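Local coordinates for ARO (armadillo repeats only protein) (PDB 5EWP), which probably serves as an armadillo-repeat binding scaffold in the translocation and attachment of rhoptries to the apical pole of the malaria parasite, at residues F31-I41 and P55-L66; G87-L95 and A106-S114. One frame throughout, in Å; residues are numbered along the deposited sequence.

Interaction 1 (F31-I41 and P55-L66); sequences FVNLCSSTCEI and PKTIGALSATQL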
loop_
_atom_site.group_PDB
_atom_site.type_symbol
_atom_site.label_atom_id
_atom_site.label_comp_id
_atom_site.label_asym_id
_atom_site.label_seq_id
_atom_site.Cartn_x
_atom_site.Cartn_y
_atom_site.Cartn_z
ATOM N N PHE A 31 16.236 -13.420 4.519
ATOM C CA PHE A 31 14.957 -13.290 3.813
ATOM C C PHE A 31 15.044 -12.222 2.715
ATOM O O PHE A 31 14.576 -12.433 1.613
ATOM C CB PHE A 31 13.820 -12.948 4.783
ATOM C CG PHE A 31 13.240 -14.144 5.513
ATOM C CD1 PHE A 31 12.966 -15.325 4.838
ATOM C CD2 PHE A 31 12.964 -14.076 6.873
ATOM C CE1 PHE A 31 12.424 -16.415 5.508
ATOM C CE2 PHE A 31 12.430 -15.164 7.553
ATOM C CZ PHE A 31 12.154 -16.336 6.864
ATOM N N VAL A 32 15.632 -11.062 3.010
ATOM C CA VAL A 32 15.780 -10.050 1.971
ATOM C C VAL A 32 16.620 -10.562 0.788
ATOM O O VAL A 32 16.252 -10.367 -0.373
ATOM C CB VAL A 32 16.384 -8.754 2.560
ATOM C CG1 VAL A 32 16.693 -7.746 1.462
ATOM C CG2 VAL A 32 15.386 -8.158 3.525
ATOM N N ASN A 33 17.729 -11.240 1.084
ATOM C CA ASN A 33 18.581 -11.804 0.042
ATOM C C ASN A 33 17.851 -12.847 -0.772
ATOM O O ASN A 33 18.123 -13.020 -1.965
ATOM C CB ASN A 33 19.841 -12.433 0.644
ATOM C CG ASN A 33 20.730 -11.420 1.316
ATOM O OD1 ASN A 33 20.708 -10.242 0.968
ATOM N ND2 ASN A 33 21.524 -11.874 2.280
ATOM N N LEU A 34 16.933 -13.551 -0.112
ATOM C CA LEU A 34 16.179 -14.640 -0.752
ATOM C C LEU A 34 15.011 -14.146 -1.615
ATOM O O LEU A 34 14.449 -14.911 -2.395
ATOM C CB LEU A 34 15.667 -15.597 0.322
ATOM C CG LEU A 34 16.689 -16.570 0.900
ATOM C CD1 LEU A 34 16.050 -17.300 2.046
ATOM C CD2 LEU A 34 17.156 -17.556 -0.186
ATOM N N CYS A 35 14.646 -12.870 -1.490
ATOM C CA CYS A 35 13.530 -12.360 -2.285
ATOM C C CYS A 35 13.766 -12.515 -3.789
ATOM O O CYS A 35 12.814 -12.631 -4.563
ATOM C CB CYS A 35 13.249 -10.895 -1.959
ATOM S SG CYS A 35 12.411 -10.626 -0.394
ATOM N N SER A 36 15.030 -12.533 -4.209
ATOM C CA SER A 36 15.335 -12.685 -5.632
ATOM C C SER A 36 15.240 -14.146 -6.111
ATOM O O SER A 36 15.300 -14.413 -7.310
ATOM C CB SER A 36 16.731 -12.127 -5.940
ATOM O OG SER A 36 17.732 -12.820 -5.217
ATOM N N SER A 37 15.100 -15.088 -5.182
ATOM C CA SER A 37 15.066 -16.497 -5.557
ATOM C C SER A 37 13.890 -16.811 -6.465
ATOM O O SER A 37 12.765 -16.418 -6.184
ATOM C CB SER A 37 14.996 -17.401 -4.328
ATOM O OG SER A 37 14.872 -18.748 -4.763
ATOM N N THR A 38 14.164 -17.511 -7.562
ATOM C CA THR A 38 13.125 -17.972 -8.473
ATOM C C THR A 38 12.837 -19.462 -8.279
ATOM O O THR A 38 12.139 -20.082 -9.083
ATOM C CB THR A 38 13.515 -17.707 -9.944
ATOM O OG1 THR A 38 14.677 -18.475 -10.273
ATOM C CG2 THR A 38 13.816 -16.228 -10.139
ATOM N N CYS A 39 13.376 -20.036 -7.204
ATOM C CA CYS A 39 13.162 -21.449 -6.904
ATOM C C CYS A 39 11.669 -21.739 -6.679
ATOM O O CYS A 39 11.054 -21.165 -5.781
ATOM C CB CYS A 39 13.993 -21.846 -5.675
ATOM S SG CYS A 39 13.859 -23.550 -5.211
ATOM N N GLU A 40 11.081 -22.596 -7.514
ATOM C CA GLU A 40 9.651 -22.890 -7.428
ATOM C C GLU A 40 9.339 -23.648 -6.146
ATOM O O GLU A 40 10.150 -24.445 -5.677
ATOM C CB GLU A 40 9.186 -23.681 -8.664
ATOM C CG GLU A 40 9.185 -22.828 -9.936
ATOM C CD GLU A 40 8.706 -23.569 -11.179
ATOM O OE1 GLU A 40 8.358 -24.764 -11.071
ATOM O OE2 GLU A 40 8.681 -22.938 -12.265
ATOM N N ILE A 41 8.175 -23.381 -5.561
ATOM C CA ILE A 41 7.710 -24.172 -4.428
ATOM C C ILE A 41 6.408 -24.879 -4.787
ATOM O O ILE A 41 5.778 -24.563 -5.798
ATOM C CB ILE A 41 7.507 -23.318 -3.164
ATOM C CG1 ILE A 41 6.448 -22.238 -3.396
ATOM C CG2 ILE A 41 8.816 -22.656 -2.758
ATOM C CD1 ILE A 41 6.226 -21.329 -2.187
ATOM N N PRO A 55 2.238 -17.342 -2.852
ATOM C CA PRO A 55 3.641 -17.377 -3.287
ATOM C C PRO A 55 3.928 -18.614 -4.130
ATOM O O PRO A 55 3.499 -19.707 -3.754
ATOM C CB PRO A 55 4.414 -17.396 -1.963
ATOM C CG PRO A 55 3.522 -16.621 -1.024
ATOM C CD PRO A 55 2.111 -17.033 -1.416
ATOM N N LYS A 56 4.611 -18.434 -5.258
ATOM C CA LYS A 56 4.887 -19.545 -6.162
ATOM C C LYS A 56 6.371 -19.885 -6.195
ATOM O O LYS A 56 6.782 -20.900 -6.786
ATOM C CB LYS A 56 4.389 -19.214 -7.581
ATOM C CG LYS A 56 2.888 -18.919 -7.645
ATOM C CD LYS A 56 2.339 -18.843 -9.083
ATOM C CE LYS A 56 3.324 -18.214 -10.066
ATOM N NZ LYS A 56 3.205 -16.727 -10.203
ATOM N N THR A 57 7.164 -19.042 -5.543
ATOM C CA THR A 57 8.618 -19.204 -5.458
ATOM C C THR A 57 9.130 -18.866 -4.071
ATOM O O THR A 57 8.447 -18.194 -3.299
ATOM C CB THR A 57 9.378 -18.306 -6.465
ATOM O OG1 THR A 57 8.988 -16.943 -6.259
ATOM C CG2 THR A 57 9.095 -18.699 -7.915
ATOM N N ILE A 58 10.350 -19.299 -3.764
ATOM C CA ILE A 58 10.981 -18.945 -2.499
ATOM C C ILE A 58 11.085 -17.417 -2.372
ATOM O O ILE A 58 10.946 -16.861 -1.279
ATOM C CB ILE A 58 12.373 -19.605 -2.377
ATOM C CG1 ILE A 58 12.215 -21.102 -2.126
ATOM C CG2 ILE A 58 13.191 -18.985 -1.260
ATOM C CD1 ILE A 58 11.573 -21.417 -0.797
ATOM N N GLY A 59 11.301 -16.743 -3.497
ATOM C CA GLY A 59 11.375 -15.285 -3.510
ATOM C C GLY A 59 10.113 -14.624 -2.981
ATOM O O GLY A 59 10.161 -13.779 -2.085
ATOM N N ALA A 60 8.960 -15.006 -3.524
ATOM C CA ALA A 60 7.705 -14.441 -3.042
ATOM C C ALA A 60 7.394 -14.885 -1.608
ATOM O O ALA A 60 6.807 -14.134 -0.829
ATOM C CB ALA A 60 6.570 -14.818 -3.968
ATOM N N LEU A 61 7.779 -16.108 -1.264
ATOM C CA LEU A 61 7.544 -16.617 0.077
ATOM C C LEU A 61 8.364 -15.850 1.122
ATOM O O LEU A 61 7.911 -15.599 2.240
ATOM C CB LEU A 61 7.888 -18.095 0.125
ATOM C CG LEU A 61 7.498 -18.834 1.402
ATOM C CD1 LEU A 61 5.999 -18.773 1.642
ATOM C CD2 LEU A 61 7.987 -20.268 1.287
ATOM N N SER A 62 9.583 -15.481 0.737
ATOM C CA SER A 62 10.477 -14.731 1.614
ATOM C C SER A 62 9.929 -13.326 1.833
ATOM O O SER A 62 9.924 -12.823 2.954
ATOM C CB SER A 62 11.879 -14.686 1.014
ATOM O OG SER A 62 12.449 -15.994 0.955
ATOM N N ALA A 63 9.450 -12.703 0.762
ATOM C CA ALA A 63 8.796 -11.400 0.864
ATOM C C ALA A 63 7.592 -11.496 1.807
ATOM O O ALA A 63 7.338 -10.583 2.596
ATOM C CB ALA A 63 8.373 -10.896 -0.517
ATOM N N THR A 64 6.859 -12.611 1.733
ATOM C CA THR A 64 5.710 -12.798 2.608
ATOM C C THR A 64 6.143 -12.931 4.088
ATOM O O THR A 64 5.525 -12.351 4.971
ATOM C CB THR A 64 4.882 -14.017 2.175
ATOM O OG1 THR A 64 4.493 -13.845 0.802
ATOM C CG2 THR A 64 3.649 -14.147 3.037
ATOM N N GLN A 65 7.213 -13.668 4.365
ATOM C CA GLN A 65 7.665 -13.785 5.753
ATOM C C GLN A 65 8.128 -12.435 6.285
ATOM O O GLN A 65 7.928 -12.128 7.464
ATOM C CB GLN A 65 8.794 -14.801 5.896
ATOM C CG GLN A 65 8.393 -16.233 5.494
ATOM C CD GLN A 65 7.190 -16.774 6.267
ATOM O OE1 GLN A 65 6.376 -17.506 5.709
ATOM N NE2 GLN A 65 7.080 -16.423 7.544
ATOM N N LEU A 66 8.748 -11.631 5.421
ATOM C CA LEU A 66 9.177 -10.287 5.823
ATOM C C LEU A 66 7.957 -9.420 6.142
ATOM O O LEU A 66 7.960 -8.658 7.117
ATOM C CB LEU A 66 10.038 -9.641 4.731
ATOM C CG LEU A 66 11.458 -10.203 4.634
ATOM C CD1 LEU A 66 12.152 -9.803 3.322
ATOM C CD2 LEU A 66 12.306 -9.806 5.854
#
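Cys39 O accepts the amide of Ile58 at 2.8 Å from Ile58 N, the donor lying nearly in line with the C=O (C=O...N angle 162°), and the CA of Thr57 also approaches this oxygen. A second bond follows at Ile41, whose N reaches Lys56 O at 3.1 Å, this time from above the carbonyl plane, 45° out of it. Together they bridge Glu40 and Thr57, so the chain leaving helix 28-34 runs beside the residues that lead into helix 58-70. Thr57 is the N-cap of that helix: OG1, placed between backbone N and carbonyl carbon (chi1 56°), takes a weak bond from Ala60 N. Ser37 OG accepts from Cys39 N, an ST turn, and is also bonded to Asp15.

Beyond the cap the chains close to 3.8 Å between Cys35 CA and Gly59 CA. With no side chain between, Gly59 sets its CA 3.3 Å from Leu34 O, a CA-H...O contact, and its N gives Ser37 O a weak hydrogen bond. Ser62 OG turns back to Ile58 O, which the Ser62 amide grips from the opposite face.

Apolar groups flank this polar strip. Gln65 CB stands over one face of the Phe31 ring, 3.9 Å from its centroid, while Leu66 CG packs on Phe31 CB. At the other end Ile41 CG2 meets Ile58 CD1 at 3.6 Å. Arg102 of helix 100-113 bonds to Cys35 O and adds weak bonds to Ser37 O and Thr57 OG1, a cation that would probably polarise these acceptors where the two chains converge at the helix start.

Interaction 2 (G87-L95 and A106-S114); sequences GIAVFINLL and AVVALSFLS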
loop_
_atom_site.group_PDB
_atom_site.type_symbol
_atom_site.label_atom_id
_atom_site.label_comp_id
_atom_site.label_asym_id
_atom_site.label_seq_id
_atom_site.Cartn_x
_atom_site.Cartn_y
_atom_site.Cartn_z
ATOM N N GLY A 87 15.751 -3.985 2.537
ATOM C CA GLY A 87 14.477 -4.548 2.112
ATOM C C GLY A 87 13.639 -3.653 1.201
ATOM O O GLY A 87 12.965 -4.135 0.300
ATOM N N ILE A 88 13.659 -2.341 1.415
ATOM C CA ILE A 88 12.719 -1.506 0.676
ATOM C C ILE A 88 13.058 -1.475 -0.816
ATOM O O ILE A 88 12.167 -1.594 -1.656
ATOM C CB ILE A 88 12.655 -0.068 1.278
ATOM C CG1 ILE A 88 11.933 -0.130 2.628
ATOM C CG2 ILE A 88 11.918 0.883 0.332
ATOM C CD1 ILE A 88 11.980 1.179 3.442
ATOM N N ALA A 89 14.347 -1.347 -1.153
ATOM C CA ALA A 89 14.756 -1.386 -2.566
ATOM C C ALA A 89 14.409 -2.738 -3.201
ATOM O O ALA A 89 13.969 -2.809 -4.341
ATOM C CB ALA A 89 16.251 -1.114 -2.699
ATOM N N VAL A 90 14.586 -3.792 -2.422
ATOM C CA VAL A 90 14.286 -5.142 -2.882
ATOM C C VAL A 90 12.784 -5.310 -3.164
ATOM O O VAL A 90 12.403 -5.883 -4.184
ATOM C CB VAL A 90 14.783 -6.171 -1.865
ATOM C CG1 VAL A 90 14.232 -7.557 -2.176
ATOM C CG2 VAL A 90 16.316 -6.199 -1.857
ATOM N N PHE A 91 11.926 -4.788 -2.291
ATOM C CA PHE A 91 10.483 -4.847 -2.535
ATOM C C PHE A 91 10.082 -4.009 -3.753
ATOM O O PHE A 91 9.205 -4.394 -4.519
ATOM C CB PHE A 91 9.687 -4.376 -1.308
ATOM C CG PHE A 91 9.806 -5.294 -0.127
ATOM C CD1 PHE A 91 9.659 -6.666 -0.287
ATOM C CD2 PHE A 91 10.057 -4.789 1.140
ATOM C CE1 PHE A 91 9.766 -7.519 0.804
ATOM C CE2 PHE A 91 10.170 -5.642 2.232
ATOM C CZ PHE A 91 10.027 -7.002 2.059
ATOM N N ILE A 92 10.705 -2.846 -3.937
ATOM C CA ILE A 92 10.350 -2.036 -5.100
ATOM C C ILE A 92 10.695 -2.783 -6.386
ATOM O O ILE A 92 9.950 -2.743 -7.367
ATOM C CB ILE A 92 11.040 -0.655 -5.051
ATOM C CG1 ILE A 92 10.409 0.155 -3.914
ATOM C CG2 ILE A 92 10.849 0.080 -6.371
ATOM C CD1 ILE A 92 11.133 1.464 -3.564
ATOM N N ASN A 93 11.781 -3.538 -6.345
ATOM C CA ASN A 93 12.131 -4.379 -7.480
ATOM C C ASN A 93 11.060 -5.444 -7.739
ATOM O O ASN A 93 10.746 -5.764 -8.890
ATOM C CB ASN A 93 13.478 -5.046 -7.239
ATOM C CG ASN A 93 14.011 -5.715 -8.469
ATOM O OD1 ASN A 93 14.049 -5.113 -9.542
ATOM N ND2 ASN A 93 14.427 -6.967 -8.331
ATOM N N LEU A 94 10.490 -5.994 -6.671
ATOM C CA LEU A 94 9.430 -7.002 -6.834
ATOM C C LEU A 94 8.163 -6.372 -7.441
ATOM O O LEU A 94 7.406 -7.023 -8.148
ATOM C CB LEU A 94 9.113 -7.659 -5.490
ATOM C CG LEU A 94 10.114 -8.645 -4.884
ATOM C CD1 LEU A 94 9.545 -9.247 -3.599
ATOM C CD2 LEU A 94 10.399 -9.739 -5.860
ATOM N N LEU A 95 7.949 -5.088 -7.188
ATOM C CA LEU A 95 6.802 -4.391 -7.760
ATOM C C LEU A 95 6.860 -4.361 -9.288
ATOM O O LEU A 95 5.843 -4.174 -9.950
ATOM C CB LEU A 95 6.722 -2.956 -7.218
ATOM C CG LEU A 95 6.413 -2.839 -5.725
ATOM C CD1 LEU A 95 6.460 -1.367 -5.292
ATOM C CD2 LEU A 95 5.046 -3.433 -5.410
ATOM N N ALA A 106 5.073 -7.767 -2.132
ATOM C CA ALA A 106 5.786 -6.490 -1.984
ATOM C C ALA A 106 4.865 -5.371 -1.518
ATOM O O ALA A 106 5.242 -4.569 -0.669
ATOM C CB ALA A 106 6.471 -6.095 -3.326
ATOM N N VAL A 107 3.663 -5.305 -2.074
ATOM C CA VAL A 107 2.691 -4.315 -1.630
ATOM C C VAL A 107 2.318 -4.528 -0.162
ATOM O O VAL A 107 2.310 -3.577 0.622
ATOM C CB VAL A 107 1.416 -4.359 -2.505
ATOM C CG1 VAL A 107 0.279 -3.589 -1.848
ATOM C CG2 VAL A 107 1.720 -3.798 -3.893
ATOM N N VAL A 108 2.018 -5.771 0.215
ATOM C CA VAL A 108 1.703 -6.048 1.618
ATOM C C VAL A 108 2.870 -5.650 2.541
ATOM O O VAL A 108 2.654 -4.950 3.548
ATOM C CB VAL A 108 1.350 -7.533 1.835
ATOM C CG1 VAL A 108 1.201 -7.830 3.336
ATOM C CG2 VAL A 108 0.069 -7.874 1.063
ATOM N N ALA A 109 4.092 -6.052 2.192
ATOM C CA ALA A 109 5.268 -5.709 3.019
ATOM C C ALA A 109 5.427 -4.201 3.154
ATOM O O ALA A 109 5.598 -3.684 4.260
ATOM C CB ALA A 109 6.555 -6.299 2.441
ATOM N N LEU A 110 5.390 -3.508 2.027
ATOM C CA LEU A 110 5.593 -2.052 2.040
ATOM C C LEU A 110 4.486 -1.345 2.800
ATOM O O LEU A 110 4.735 -0.349 3.480
ATOM C CB LEU A 110 5.696 -1.511 0.607
ATOM C CG LEU A 110 6.986 -1.909 -0.129
ATOM C CD1 LEU A 110 6.858 -1.616 -1.601
ATOM C CD2 LEU A 110 8.205 -1.160 0.438
ATOM N N SER A 111 3.259 -1.850 2.713
ATOM C CA SER A 111 2.174 -1.177 3.418
ATOM C C SER A 111 2.384 -1.267 4.929
ATOM O O SER A 111 2.205 -0.276 5.630
ATOM C CB SER A 111 0.807 -1.745 3.021
ATOM O OG SER A 111 0.660 -3.090 3.422
ATOM N N PHE A 112 2.795 -2.429 5.438
ATOM C CA PHE A 112 3.113 -2.527 6.866
ATOM C C PHE A 112 4.355 -1.726 7.253
ATOM O O PHE A 112 4.410 -1.147 8.342
ATOM C CB PHE A 112 3.314 -3.978 7.286
ATOM C CG PHE A 112 2.023 -4.727 7.447
ATOM C CD1 PHE A 112 1.097 -4.331 8.407
ATOM C CD2 PHE A 112 1.733 -5.810 6.643
ATOM C CE1 PHE A 112 -0.104 -5.012 8.555
ATOM C CE2 PHE A 112 0.537 -6.507 6.793
ATOM C CZ PHE A 112 -0.381 -6.096 7.745
ATOM N N LEU A 113 5.360 -1.719 6.385
ATOM C CA LEU A 113 6.598 -1.004 6.689
ATOM C C LEU A 113 6.366 0.496 6.757
ATOM O O LEU A 113 7.153 1.226 7.379
ATOM C CB LEU A 113 7.673 -1.314 5.648
ATOM C CG LEU A 113 8.244 -2.737 5.713
ATOM C CD1 LEU A 113 9.065 -2.951 4.477
ATOM C CD2 LEU A 113 9.096 -2.884 6.961
ATOM N N SER A 114 5.302 0.957 6.112
ATOM C CA SER A 114 5.023 2.401 6.061
ATOM C C SER A 114 4.265 2.882 7.294
ATOM O O SER A 114 4.060 4.088 7.470
ATOM C CB SER A 114 4.236 2.767 4.805
ATOM O OG SER A 114 2.878 2.351 4.899
#
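The ring of Phe91 has the methyl of Ala109 over one face: Ala109 CB stands 3.7 Å from the ring centroid, 16° off the normal and shifted toward the rim on the CZ and CE2 side. Leu113 CD1 comes in obliquely, 3.7 Å from Phe91 CE2, its side chain crossing that of Phe91 at about a right angle. With CG anti to the carbonyl carbon (chi1 -67°), Phe91 points toward the neighbouring helix, where Ala106, Ala109, Leu110 and Leu113 surround it, a knob in a hole.

The wall on the Ala106 side is short enough for the backbones to draw close. Ala106 CB lies 3.4 Å from Phe91 O, and the two CA atoms are 5.0 Å apart, the nearest pair across the segments. The axes of 87-95 and 106-113 approach to 9.2 Å and run at 143° to each other, antiparallel but clearly inclined. Such a pair, joined by a short link, is consistent with the helical hairpins that armadillo proteins stack into a right-handed superhelix.

Leu95 fills the end of the interface. Its two methyls diverge: CD1 meets Leu110 CD1 tip to tip at 3.7 Å, whereas CD2 sits against Ala106 CB and Val107 CG2, the side chains of Leu95 and Val107 crossing at about a right angle. Leu110 in turn lays CG against Phe91 CB, 3.8 Å away, and its CD2 turns toward Ile88 CG2. No hydrogen bond joins the segments; the side-chain contacts between them are apolar. Met124 of helix 118-126 packs on Ile88, Leu110 and Leu113, while Met144 and Ala147 of helix 142-156 meet Val107.

In the fold
The two contacts follow one another along the chain, 31-66 being complete before residue 87, and their centres lie 13 Å apart, so they are neighbours in a stack of helices. They meet directly: Cys35 CB is 3.5 Å from Val90 CG1, Ala63 CB 3.7 Å from Leu94 CD1, and Leu66 CD1 3.7 Å from Phe91 CZ. Helix 87-95 therefore packs against both segments of 31-41/55-66 while also packing on 106-114. Helix 100-113 joins them a second time, since Ala63 and Thr64 touch Ala105, the residue before Ala106. Interaction 2 is deeper, about 9 Å between its centre and that of the chain, against about 19 Å for the more peripheral, partly polar interaction 1.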